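Local atomic coordinates of triosephosphate isomerase (Trichomonas vaginalis, PDB entry 4O4V), a protein that probably catalyses the interconversion of D-glyceraldehyde 3-phosphate and dihydroxyacetone phosphate, a step shared by glycolysis and gluconeogenesis, and works as a homodimer. Residues T90-S95 / I122-G127; I163-I168 / I207-S212; E37-A42 / K59-N64; F4-N9 / F230-A235; E25-A30 / P239-I244. One frame throughout, in Å; residues are numbered along the deposited sequence.

Contact 1 (T90-S95 / I122-G127); sequences TILGHS and IIYCCG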
# COMPACT_ATOMS: atom_id res chain seq x y z
N THR A 90 9.55 -10.21 -0.46
CA THR A 90 8.18 -9.77 -0.22
C THR A 90 7.27 -10.95 0.06
O THR A 90 7.45 -12.04 -0.49
CB THR A 90 7.60 -8.94 -1.40
OG1 THR A 90 6.35 -8.34 -1.01
CG2 THR A 90 7.45 -9.75 -2.66
N ILE A 91 6.26 -10.71 0.88
CA ILE A 91 5.08 -11.58 0.98
C ILE A 91 4.16 -11.29 -0.18
O ILE A 91 4.03 -10.12 -0.58
CB ILE A 91 4.36 -11.38 2.33
CG1 ILE A 91 5.31 -11.64 3.50
CG2 ILE A 91 3.10 -12.23 2.46
CD1 ILE A 91 4.75 -11.27 4.86
N LEU A 92 3.49 -12.32 -0.71
CA LEU A 92 2.44 -12.17 -1.71
C LEU A 92 1.27 -13.04 -1.36
O LEU A 92 1.45 -14.18 -0.92
CB LEU A 92 2.95 -12.57 -3.11
CG LEU A 92 4.01 -11.68 -3.74
CD1 LEU A 92 4.44 -12.26 -5.07
CD2 LEU A 92 3.48 -10.28 -3.90
N GLY A 93 0.07 -12.55 -1.63
CA GLY A 93 -1.12 -13.38 -1.55
C GLY A 93 -1.59 -13.73 -0.15
O GLY A 93 -2.36 -14.67 0.05
N HIS A 94 -1.17 -12.96 0.84
CA HIS A 94 -1.64 -13.18 2.20
C HIS A 94 -3.16 -13.16 2.22
O HIS A 94 -3.80 -12.37 1.51
CB HIS A 94 -1.09 -12.09 3.12
CG HIS A 94 -1.25 -12.40 4.55
ND1 HIS A 94 -2.41 -12.19 5.25
CD2 HIS A 94 -0.39 -12.99 5.41
CE1 HIS A 94 -2.26 -12.66 6.47
NE2 HIS A 94 -1.02 -13.12 6.60
N SER A 95 -3.74 -14.02 3.04
CA SER A 95 -5.19 -14.10 3.16
C SER A 95 -5.87 -12.74 3.36
O SER A 95 -6.97 -12.54 2.86
CB SER A 95 -5.58 -15.06 4.29
OG SER A 95 -5.16 -14.61 5.56
N ILE A 122 10.18 -14.46 -2.82
CA ILE A 122 8.80 -14.34 -2.44
C ILE A 122 8.37 -15.36 -1.42
O ILE A 122 8.83 -16.53 -1.47
CB ILE A 122 7.84 -14.38 -3.66
CG1 ILE A 122 7.78 -15.73 -4.35
CG2 ILE A 122 8.19 -13.27 -4.66
CD1 ILE A 122 6.76 -15.83 -5.50
N ILE A 123 7.47 -14.96 -0.54
CA ILE A 123 6.74 -15.85 0.34
C ILE A 123 5.30 -15.82 -0.16
O ILE A 123 4.57 -14.83 0.06
CB ILE A 123 6.80 -15.43 1.81
CG1 ILE A 123 8.25 -15.35 2.31
CG2 ILE A 123 5.97 -16.37 2.67
CD1 ILE A 123 8.39 -14.57 3.60
N TYR A 124 4.91 -16.85 -0.90
CA TYR A 124 3.61 -16.88 -1.59
C TYR A 124 2.61 -17.65 -0.74
O TYR A 124 2.87 -18.83 -0.40
CB TYR A 124 3.77 -17.53 -2.97
CG TYR A 124 2.59 -17.32 -3.88
CD1 TYR A 124 1.51 -18.16 -3.86
CD2 TYR A 124 2.57 -16.25 -4.76
CE1 TYR A 124 0.42 -17.97 -4.75
CE2 TYR A 124 1.52 -16.06 -5.63
CZ TYR A 124 0.45 -16.90 -5.61
OH TYR A 124 -0.56 -16.67 -6.52
N CYS A 125 1.50 -17.04 -0.37
CA CYS A 125 0.55 -17.62 0.56
C CYS A 125 -0.65 -18.20 -0.13
O CYS A 125 -1.12 -17.68 -1.13
CB CYS A 125 0.08 -16.51 1.53
SG CYS A 125 1.38 -15.71 2.49
N CYS A 126 -1.17 -19.29 0.45
CA CYS A 126 -2.37 -19.96 -0.03
C CYS A 126 -3.12 -20.51 1.17
O CYS A 126 -2.62 -20.41 2.32
CB CYS A 126 -1.95 -21.10 -0.95
SG CYS A 126 -1.06 -22.47 -0.15
N GLY A 127 -4.33 -21.03 0.95
CA GLY A 127 -5.09 -21.67 2.02
C GLY A 127 -6.58 -21.57 1.79
O GLY A 127 -7.06 -20.62 1.18

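Contact 2 (I163-I168 / I207-S212); sequences IAYEPI and ILYGGS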
# COMPACT_ATOMS: atom_id res chain seq x y z
N ILE A 163 6.61 -21.11 0.09
CA ILE A 163 5.14 -21.14 0.10
C ILE A 163 4.66 -21.21 1.53
O ILE A 163 5.21 -21.98 2.31
CB ILE A 163 4.64 -22.38 -0.70
CG1 ILE A 163 5.09 -22.30 -2.16
CG2 ILE A 163 3.13 -22.49 -0.59
CD1 ILE A 163 4.87 -23.56 -2.94
N ALA A 164 3.65 -20.43 1.89
CA ALA A 164 3.05 -20.48 3.21
C ALA A 164 1.60 -20.94 3.12
O ALA A 164 0.81 -20.39 2.33
CB ALA A 164 3.13 -19.13 3.90
N TYR A 165 1.24 -21.93 3.92
CA TYR A 165 -0.13 -22.39 4.03
C TYR A 165 -0.84 -21.75 5.22
O TYR A 165 -0.39 -21.89 6.38
CB TYR A 165 -0.15 -23.91 4.25
CG TYR A 165 -1.55 -24.41 4.56
CD1 TYR A 165 -2.55 -24.37 3.61
CD2 TYR A 165 -1.92 -24.82 5.83
CE1 TYR A 165 -3.86 -24.74 3.91
CE2 TYR A 165 -3.21 -25.20 6.13
CZ TYR A 165 -4.18 -25.16 5.18
OH TYR A 165 -5.48 -25.51 5.54
N GLU A 166 -1.96 -21.10 4.95
CA GLU A 166 -2.78 -20.40 5.95
C GLU A 166 -4.09 -21.16 6.09
O GLU A 166 -4.89 -21.20 5.15
CB GLU A 166 -3.09 -18.97 5.52
CG GLU A 166 -1.88 -18.10 5.35
CD GLU A 166 -2.34 -16.68 5.03
OE1 GLU A 166 -2.83 -15.96 5.97
OE2 GLU A 166 -2.45 -16.36 3.85
N PRO A 167 -4.37 -21.72 7.27
CA PRO A 167 -5.65 -22.37 7.49
C PRO A 167 -6.73 -21.30 7.75
O PRO A 167 -7.09 -21.03 8.91
CB PRO A 167 -5.37 -23.24 8.71
CG PRO A 167 -4.38 -22.49 9.49
CD PRO A 167 -3.47 -21.85 8.43
N ILE A 168 -7.24 -20.70 6.71
CA ILE A 168 -8.15 -19.57 6.85
C ILE A 168 -9.43 -20.03 7.56
O ILE A 168 -10.05 -19.25 8.32
CB ILE A 168 -8.43 -18.92 5.49
CG1 ILE A 168 -7.14 -18.37 4.87
CG2 ILE A 168 -9.48 -17.78 5.63
CD1 ILE A 168 -7.27 -17.94 3.42
N ILE A 207 8.10 -25.03 2.63
CA ILE A 207 6.66 -24.89 2.83
C ILE A 207 6.43 -24.59 4.30
O ILE A 207 6.83 -25.36 5.19
CB ILE A 207 5.89 -26.13 2.36
CG1 ILE A 207 6.23 -26.43 0.90
CG2 ILE A 207 4.37 -25.90 2.55
CD1 ILE A 207 5.69 -27.76 0.41
N LEU A 208 5.81 -23.45 4.58
CA LEU A 208 5.64 -22.94 5.92
C LEU A 208 4.22 -23.12 6.40
O LEU A 208 3.27 -23.09 5.63
CB LEU A 208 5.91 -21.43 5.99
CG LEU A 208 7.12 -20.91 5.23
CD1 LEU A 208 7.21 -19.40 5.42
CD2 LEU A 208 8.40 -21.61 5.69
N TYR A 209 4.06 -23.28 7.70
CA TYR A 209 2.75 -23.18 8.35
C TYR A 209 2.51 -21.75 8.79
O TYR A 209 3.33 -21.14 9.48
CB TYR A 209 2.68 -24.13 9.54
CG TYR A 209 1.33 -24.08 10.23
CD1 TYR A 209 0.17 -24.48 9.58
CD2 TYR A 209 1.22 -23.57 11.50
CE1 TYR A 209 -1.07 -24.44 10.22
CE2 TYR A 209 -0.03 -23.51 12.16
CZ TYR A 209 -1.16 -23.95 11.50
OH TYR A 209 -2.40 -23.91 12.10
N GLY A 210 1.40 -21.21 8.31
CA GLY A 210 1.00 -19.83 8.53
C GLY A 210 -0.26 -19.67 9.32
O GLY A 210 -0.90 -18.60 9.26
N GLY A 211 -0.65 -20.67 10.09
CA GLY A 211 -1.74 -20.53 11.05
C GLY A 211 -1.22 -19.97 12.35
O GLY A 211 -0.16 -19.32 12.38
N SER A 212 -1.93 -20.16 13.44
CA SER A 212 -1.54 -19.60 14.74
C SER A 212 -0.32 -20.33 15.27
O SER A 212 -0.35 -21.54 15.53
CB SER A 212 -2.69 -19.71 15.73
OG SER A 212 -2.22 -19.24 16.99

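Contact 3 (E37-A42 / K59-N64); sequences EVVVAA and KVSAEN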
# COMPACT_ATOMS: atom_id res chain seq x y z
N GLU A 37 16.79 -19.61 8.71
CA GLU A 37 16.74 -18.41 7.88
C GLU A 37 15.60 -17.55 8.37
O GLU A 37 14.44 -18.01 8.35
CB GLU A 37 16.56 -18.82 6.41
CG GLU A 37 16.47 -17.67 5.42
CD GLU A 37 16.47 -18.10 3.97
OE1 GLU A 37 16.48 -19.32 3.71
OE2 GLU A 37 16.48 -17.21 3.10
N VAL A 38 15.88 -16.35 8.82
CA VAL A 38 14.88 -15.48 9.43
C VAL A 38 14.66 -14.25 8.59
O VAL A 38 15.63 -13.57 8.19
CB VAL A 38 15.28 -15.08 10.87
CG1 VAL A 38 14.17 -14.26 11.53
CG2 VAL A 38 15.64 -16.30 11.71
N VAL A 39 13.40 -13.95 8.34
CA VAL A 39 13.00 -12.80 7.55
C VAL A 39 11.95 -12.05 8.38
O VAL A 39 11.11 -12.68 9.03
CB VAL A 39 12.46 -13.28 6.21
CG1 VAL A 39 11.83 -12.18 5.39
CG2 VAL A 39 13.56 -13.93 5.39
N VAL A 40 11.99 -10.72 8.37
CA VAL A 40 11.06 -9.88 9.12
C VAL A 40 10.37 -8.95 8.14
O VAL A 40 11.04 -8.16 7.46
CB VAL A 40 11.77 -9.07 10.19
CG1 VAL A 40 10.76 -8.22 10.95
CG2 VAL A 40 12.54 -10.01 11.16
N ALA A 41 9.04 -9.05 8.07
CA ALA A 41 8.21 -8.23 7.17
C ALA A 41 7.50 -7.14 7.94
O ALA A 41 6.90 -7.41 9.00
CB ALA A 41 7.21 -9.10 6.44
N ALA A 42 7.55 -5.91 7.44
CA ALA A 42 7.01 -4.74 8.14
C ALA A 42 6.27 -3.84 7.17
O ALA A 42 6.48 -3.93 5.95
CB ALA A 42 8.13 -4.00 8.81
N LYS A 59 17.04 -10.97 7.27
CA LYS A 59 16.67 -10.15 6.12
C LYS A 59 15.30 -9.51 6.30
O LYS A 59 14.43 -10.05 6.98
CB LYS A 59 16.69 -10.98 4.84
CG LYS A 59 18.07 -11.44 4.41
CD LYS A 59 18.93 -10.31 3.97
CE LYS A 59 20.26 -10.85 3.42
NZ LYS A 59 21.17 -9.78 2.98
N VAL A 60 15.13 -8.37 5.68
CA VAL A 60 13.88 -7.61 5.69
C VAL A 60 13.01 -8.01 4.51
O VAL A 60 13.50 -8.32 3.41
CB VAL A 60 14.24 -6.11 5.65
CG1 VAL A 60 13.01 -5.24 5.61
CG2 VAL A 60 15.05 -5.72 6.87
N SER A 61 11.69 -7.96 4.71
CA SER A 61 10.71 -8.22 3.68
C SER A 61 9.62 -7.17 3.64
O SER A 61 9.17 -6.67 4.67
CB SER A 61 10.04 -9.57 3.96
OG SER A 61 9.11 -9.95 2.97
N ALA A 62 9.18 -6.85 2.43
CA ALA A 62 7.91 -6.16 2.28
C ALA A 62 6.73 -7.09 2.52
O ALA A 62 6.87 -8.32 2.53
CB ALA A 62 7.80 -5.56 0.88
N GLU A 63 5.55 -6.52 2.69
CA GLU A 63 4.32 -7.27 2.94
C GLU A 63 3.45 -7.42 1.69
O GLU A 63 2.43 -8.11 1.72
CB GLU A 63 3.50 -6.64 4.06
CG GLU A 63 4.16 -6.77 5.45
CD GLU A 63 3.33 -6.17 6.57
OE1 GLU A 63 2.12 -5.98 6.41
OE2 GLU A 63 3.94 -5.89 7.66
N ASN A 64 3.85 -6.76 0.62
CA ASN A 64 3.14 -6.72 -0.66
C ASN A 64 4.01 -5.94 -1.64
O ASN A 64 4.87 -5.16 -1.20
CB ASN A 64 1.78 -6.02 -0.51
CG ASN A 64 0.96 -6.04 -1.76
OD1 ASN A 64 0.92 -7.03 -2.46
ND2 ASN A 64 0.31 -4.91 -2.05
O HOH W 1 5.58 -3.79 3.37

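Contact 4 (F4-N9 / F230-A235); sequences FFVGGN and FLVGGA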
# COMPACT_ATOMS: atom_id res chain seq x y z
N PHE A 4 15.44 -24.54 7.64
CA PHE A 4 14.23 -24.08 8.33
C PHE A 4 14.11 -22.57 8.14
O PHE A 4 15.11 -21.85 8.17
CB PHE A 4 14.33 -24.43 9.81
CG PHE A 4 13.00 -24.48 10.55
CD1 PHE A 4 12.19 -25.59 10.47
CD2 PHE A 4 12.58 -23.45 11.38
CE1 PHE A 4 11.04 -25.71 11.19
CE2 PHE A 4 11.41 -23.56 12.10
CZ PHE A 4 10.64 -24.69 12.00
N PHE A 5 12.88 -22.11 7.98
CA PHE A 5 12.62 -20.71 7.59
C PHE A 5 11.55 -20.14 8.49
O PHE A 5 10.46 -20.69 8.57
CB PHE A 5 12.16 -20.70 6.13
CG PHE A 5 11.95 -19.33 5.54
CD1 PHE A 5 10.79 -18.60 5.81
CD2 PHE A 5 12.91 -18.77 4.72
CE1 PHE A 5 10.60 -17.34 5.25
CE2 PHE A 5 12.72 -17.50 4.17
CZ PHE A 5 11.55 -16.81 4.44
N VAL A 6 11.83 -19.00 9.10
CA VAL A 6 10.83 -18.30 9.93
C VAL A 6 10.71 -16.88 9.48
O VAL A 6 11.67 -16.09 9.55
CB VAL A 6 11.17 -18.42 11.44
CG1 VAL A 6 10.16 -17.63 12.28
CG2 VAL A 6 11.23 -19.90 11.87
N GLY A 7 9.51 -16.53 9.02
CA GLY A 7 9.16 -15.17 8.66
C GLY A 7 8.30 -14.55 9.72
O GLY A 7 7.30 -15.15 10.14
N GLY A 8 8.66 -13.39 10.20
CA GLY A 8 7.83 -12.62 11.11
C GLY A 8 7.01 -11.60 10.36
O GLY A 8 7.59 -10.59 9.90
N ASN A 9 5.71 -11.77 10.26
CA ASN A 9 4.84 -10.82 9.56
C ASN A 9 4.24 -9.86 10.59
O ASN A 9 3.31 -10.22 11.30
CB ASN A 9 3.75 -11.58 8.83
CG ASN A 9 2.82 -10.67 8.07
OD1 ASN A 9 3.10 -9.47 7.90
ND2 ASN A 9 1.74 -11.22 7.56
N PHE A 230 7.66 -21.30 9.46
CA PHE A 230 6.47 -20.56 9.85
C PHE A 230 6.41 -19.20 9.20
O PHE A 230 7.47 -18.56 9.02
CB PHE A 230 6.43 -20.35 11.38
CG PHE A 230 6.48 -21.64 12.14
CD1 PHE A 230 5.44 -22.53 12.03
CD2 PHE A 230 7.55 -21.98 12.95
CE1 PHE A 230 5.46 -23.73 12.70
CE2 PHE A 230 7.57 -23.17 13.60
CZ PHE A 230 6.53 -24.05 13.50
N LEU A 231 5.21 -18.74 8.90
CA LEU A 231 4.94 -17.32 8.67
C LEU A 231 4.12 -16.89 9.87
O LEU A 231 2.95 -17.25 10.02
CB LEU A 231 4.19 -17.09 7.35
CG LEU A 231 4.01 -15.59 7.02
CD1 LEU A 231 5.32 -14.87 6.88
CD2 LEU A 231 3.17 -15.43 5.75
N VAL A 232 4.76 -16.19 10.80
CA VAL A 232 4.23 -15.91 12.13
C VAL A 232 3.45 -14.63 12.09
O VAL A 232 3.90 -13.63 11.50
CB VAL A 232 5.39 -15.77 13.14
CG1 VAL A 232 4.88 -15.53 14.55
CG2 VAL A 232 6.29 -16.99 13.12
N GLY A 233 2.31 -14.61 12.75
CA GLY A 233 1.49 -13.42 12.92
C GLY A 233 1.86 -12.64 14.16
O GLY A 233 2.97 -12.13 14.31
N GLY A 234 0.93 -12.54 15.10
CA GLY A 234 1.07 -11.67 16.24
C GLY A 234 2.29 -11.90 17.11
O GLY A 234 2.81 -10.95 17.68
N ALA A 235 2.75 -13.14 17.24
CA ALA A 235 3.95 -13.40 18.03
C ALA A 235 5.20 -12.73 17.47
O ALA A 235 6.19 -12.61 18.16
CB ALA A 235 4.15 -14.87 18.26

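Contact 5 (E25-A30 / P239-I244); sequences EMLNGA and PGFINI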
# COMPACT_ATOMS: atom_id res chain seq x y z
N GLU A 25 15.35 -3.38 18.42
CA GLU A 25 16.36 -3.53 19.47
C GLU A 25 16.23 -4.88 20.17
O GLU A 25 17.25 -5.55 20.44
CB GLU A 25 16.24 -2.39 20.48
N MET A 26 15.01 -5.33 20.44
CA MET A 26 14.80 -6.62 21.10
C MET A 26 15.20 -7.77 20.21
O MET A 26 15.81 -8.74 20.66
CB MET A 26 13.34 -6.75 21.52
CG MET A 26 12.96 -8.09 22.18
SD MET A 26 12.66 -9.52 21.09
CE MET A 26 11.10 -9.09 20.34
N LEU A 27 14.89 -7.70 18.94
CA LEU A 27 15.30 -8.73 18.01
C LEU A 27 16.82 -8.79 17.89
O LEU A 27 17.39 -9.88 17.76
CB LEU A 27 14.69 -8.49 16.63
CG LEU A 27 13.16 -8.52 16.55
CD1 LEU A 27 12.66 -8.15 15.18
CD2 LEU A 27 12.62 -9.89 16.95
N ASN A 28 17.49 -7.64 17.89
CA ASN A 28 18.92 -7.62 17.72
C ASN A 28 19.69 -8.26 18.86
O ASN A 28 20.83 -8.69 18.66
CB ASN A 28 19.36 -6.17 17.54
CG ASN A 28 19.04 -5.65 16.18
OD1 ASN A 28 18.60 -6.37 15.29
ND2 ASN A 28 19.28 -4.38 15.98
N GLY A 29 19.12 -8.35 20.03
CA GLY A 29 19.77 -8.99 21.17
C GLY A 29 19.39 -10.46 21.36
O GLY A 29 19.87 -11.10 22.32
N ALA A 30 18.58 -11.01 20.47
CA ALA A 30 18.08 -12.38 20.63
C ALA A 30 19.14 -13.42 20.27
O ALA A 30 19.86 -13.29 19.30
CB ALA A 30 16.86 -12.58 19.76
N PRO A 239 8.45 -11.01 22.38
CA PRO A 239 9.67 -11.79 22.60
C PRO A 239 9.53 -13.26 22.22
O PRO A 239 10.53 -13.92 21.87
CB PRO A 239 9.93 -11.62 24.11
CG PRO A 239 9.24 -10.35 24.47
CD PRO A 239 8.04 -10.23 23.56
N GLY A 240 8.32 -13.79 22.23
CA GLY A 240 8.08 -15.17 21.84
C GLY A 240 8.46 -15.49 20.40
O GLY A 240 8.60 -16.68 20.05
N PHE A 241 8.63 -14.48 19.54
CA PHE A 241 9.16 -14.72 18.22
C PHE A 241 10.45 -15.52 18.28
O PHE A 241 10.70 -16.38 17.45
CB PHE A 241 9.38 -13.39 17.48
CG PHE A 241 9.80 -13.54 16.05
CD1 PHE A 241 8.95 -14.17 15.14
CD2 PHE A 241 11.05 -13.10 15.61
CE1 PHE A 241 9.31 -14.33 13.82
CE2 PHE A 241 11.40 -13.24 14.27
CZ PHE A 241 10.56 -13.86 13.37
N ILE A 242 11.29 -15.26 19.28
CA ILE A 242 12.59 -15.92 19.35
C ILE A 242 12.41 -17.42 19.65
O ILE A 242 13.14 -18.25 19.14
CB ILE A 242 13.52 -15.21 20.37
CG1 ILE A 242 13.56 -13.70 20.03
CG2 ILE A 242 14.88 -15.88 20.38
CD1 ILE A 242 13.89 -13.37 18.57
N ASN A 243 11.45 -17.76 20.51
CA ASN A 243 11.14 -19.16 20.74
C ASN A 243 10.77 -19.85 19.46
O ASN A 243 11.16 -20.99 19.21
CB ASN A 243 9.98 -19.31 21.73
CG ASN A 243 10.29 -18.75 23.06
OD1 ASN A 243 10.25 -17.54 23.27
ND2 ASN A 243 10.59 -19.63 24.00
N ILE A 244 10.00 -19.18 18.62
CA ILE A 244 9.57 -19.75 17.35
C ILE A 244 10.76 -19.91 16.40
O ILE A 244 10.90 -20.94 15.76
CB ILE A 244 8.42 -18.93 16.74
CG1 ILE A 244 7.22 -18.89 17.69
CG2 ILE A 244 8.04 -19.48 15.42
CD1 ILE A 244 6.18 -17.82 17.36

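Contact 1 (T90-S95 / I122-G127)
C125 turns SG anti to its own carbonyl carbon (chi1 -58°), and I91 sets CG2 opposite its backbone N; the two groups meet on one face of the paired strands, with I91 CG2 3.9 Å from C125 SG. On the other face I122 holds CG1 in the hindered rotamer between N and C (chi1 68°), which leaves CG2 to slant across L92, 3.9 Å from L92 CD1. Farther along that face Y124 brings CD2 to 4.1 Å from L92 CB. The backbones run parallel, the axes of these strand segments diverging by 19°, and three bonds stitch them: I123 N to T90 O, L92 N to I123 O at 2.8 Å, and C125 N to L92 O at 2.9 Å. Beyond the last bond the chain turns at G93, where C125 CB lies 3.4 Å from G93 O. R98 then binds both G93 O and C125 O, while H94 caps the following helix through ND1 to the backbone N of E96. The face with I91 and I123 meets strand 5-9 and that with L92 and Y124 meets helix 105-117, the two-sided arrangement of neighbouring strands in a TIM barrel.

Contact 2 (I163-I168 / I207-S212)
G210 N donates to Y165 O at 2.7 Å, the shortest polar bond between the two segments and somewhat bent, with an angle of 147° at the hydrogen. The donor is tilted from the carbonyl plane, at the residue that follows strand 207-209. Behind it the pairing is regular and parallel: Y165 N binds L208 O almost straight at 2.9 Å, and L208 N binds I163 O. L208 CG also lies 3.6 Å from I163 O, while its CB rests against A164 CB.

Both tyrosines place CG anti to the backbone N (chi1 172° for Y165, -179° for Y209), and their rings leave the same face of the sheet. Y209 comes to the rim of the Y165 ring, near its plane, with CD1 4.3 Å from Y165 CD2. P167, at the centre of an inverse gamma turn, crosses Y209 at about a right angle and sets CG 3.6 Å from Y209 OH. Its CD lies 3.4 Å from G211 CA, a close approach to a residue with no side chain. G211 N in turn sits over the centre of the Y209 ring, so the turn after the strand folds back onto that ring.

Further out, Y165 OH bonds to E128 and W169, and the carboxylate of E166 reaches S95. A164 pairs with strand 121-126, while I207 and Y209 lean on helix 179-197 and I163 packs on helix 138-149.

Contact 3 (E37-A42 / K59-N64)
Strands 37-41 and 59-62 run parallel, their axes approaching to 4.4 Å and 40° askew, a marked twist. Four backbone bonds join 38-42 to 59-61: K59 N to V38 O, V40 N to K59 O, S61 N to V40 O at 2.8 Å, and A42 N to S61 O, a longer one at 3.3 Å. In the third, the donor stands well above the carbonyl plane of V40. V39 sets CG1 anti to its backbone N (chi1 172°), which presses that methyl to 3.5 Å from S61 CB, tighter than ordinary van der Waals contact. A41 CB fills the next place, 3.8 Å from the same S61 CB, and the hydroxyl S61 OG donates to A62 O at 2.8 Å. E63 then swings back toward A42, its OE2 3.1 Å from A42 C, while OE1 accepts from the backbone N of G75 of the second subunit. A water bridges A42 O and E63 N. The pair bounds the beta-alpha-beta unit through helix 47-53, whose L47, L50 and Q51 meet V60. V39 on the other face reaches F5 and W89, from the strands to either side of this pair.

Contact 4 (F4-N9 / F230-A235)
F230 O receives G7 N at 2.9 Å and F230 N donates to F5 O, so one residue of the last strand grips the first strand twice. V232 repeats the pattern, its N pointing almost straight at G7 O (2.8 Å, 178° at the hydrogen) and its O accepting from N9 N. The strands are parallel.

Around this backbone core lie the side chains. Before the paired residues, F4 turns the edge of its ring toward the face of F230 in an offset edge-to-face pair, centroids 5.8 Å apart and planes at 79°, with F4 CZ 3.8 Å from F230 CE2. V6 and V232 follow on the F230 face of the sheet, V6 CG1 slanting across V232 CG2 at 4.0 Å. On the other face L231 holds CG anti to its backbone N (chi1 -175°), from which CD1 reaches to 3.8 Å from G7 O, over a glycine that brings no side chain of its own. N9 sets CB 3.4 Å from V232 O.

Outside this shell, helix 240-246 backs F230 and V232 through I244 and V6 through F241. F4 lies near a bound sodium ion held by A222, C224, V227 and S251. N9 OD1 accepts from K11 N, and N9 ND2 bonds to T74 OG1 of the second subunit.

Chemically, then, the seam is split: four main-chain bonds hold the strands together, rings and valines meet beside F230, a leucine methyl lies over G7 on the other face, and the carboxamide of N9, fixed by bonds at both its O and its N, carries a polar link to the second subunit.

Contact 5 (E25-A30 / P239-I244)
A30, after helix 17-28, lies beside I242 of helix 240-246, their CA atoms 6.7 Å apart, so the backbones stay separate and the meeting is one of side chains. I242 bends twice (chi1 -52°, chi2 -52°), curling CD1 back against A30. The fit is tight: A30 CB lies 3.3 Å from I242 CD1 and 3.5 Å from I242 CG1, both nearer than usual for carbon pairs. L27 touches two residues through one methyl, CD2, which lies 3.8 Å from F241 CD2 and 4.0 Å from I242 CD1. It meets F241 at about a right angle and passes I242 on the slant. M26 is modelled in two conformers; in one of them its bent chain carries CE towards P239 CA, a contact best regarded as doubtful. Nothing polar links the two segments directly, although R55 takes up the carbonyls L27 O and A30 O. W58 lies against both L27 and I242, while F241 reaches inward to V232 of strand 229-232. The first and last helices of the chain thus stand side by side in the outer layer, as expected of a TIM barrel whose ring of helices closes along with its strands.

How the contacts relate
From the N terminus, strand 5-9 opens contact 4 and helix 17-28 opens contact 5, and both stay open while most of the chain is laid down. Three shorter loops then close in series within them: contact 3 between 37-42 and 59-64, contact 1 between 90-95 and 122-127, contact 2 between 163-168 and 207-212. Only afterwards does 230-235 return to close contact 4, followed by 239-244 for contact 5; because their segments interleave, these two cross. Contacts 1 to 4 belong to one parallel sheet, where contact 1 touches 2, 3 and 4, and contact 4 also touches 2 and 3. Contact 5 joins helices 17-28 and 240-246 outside the seam of contact 4.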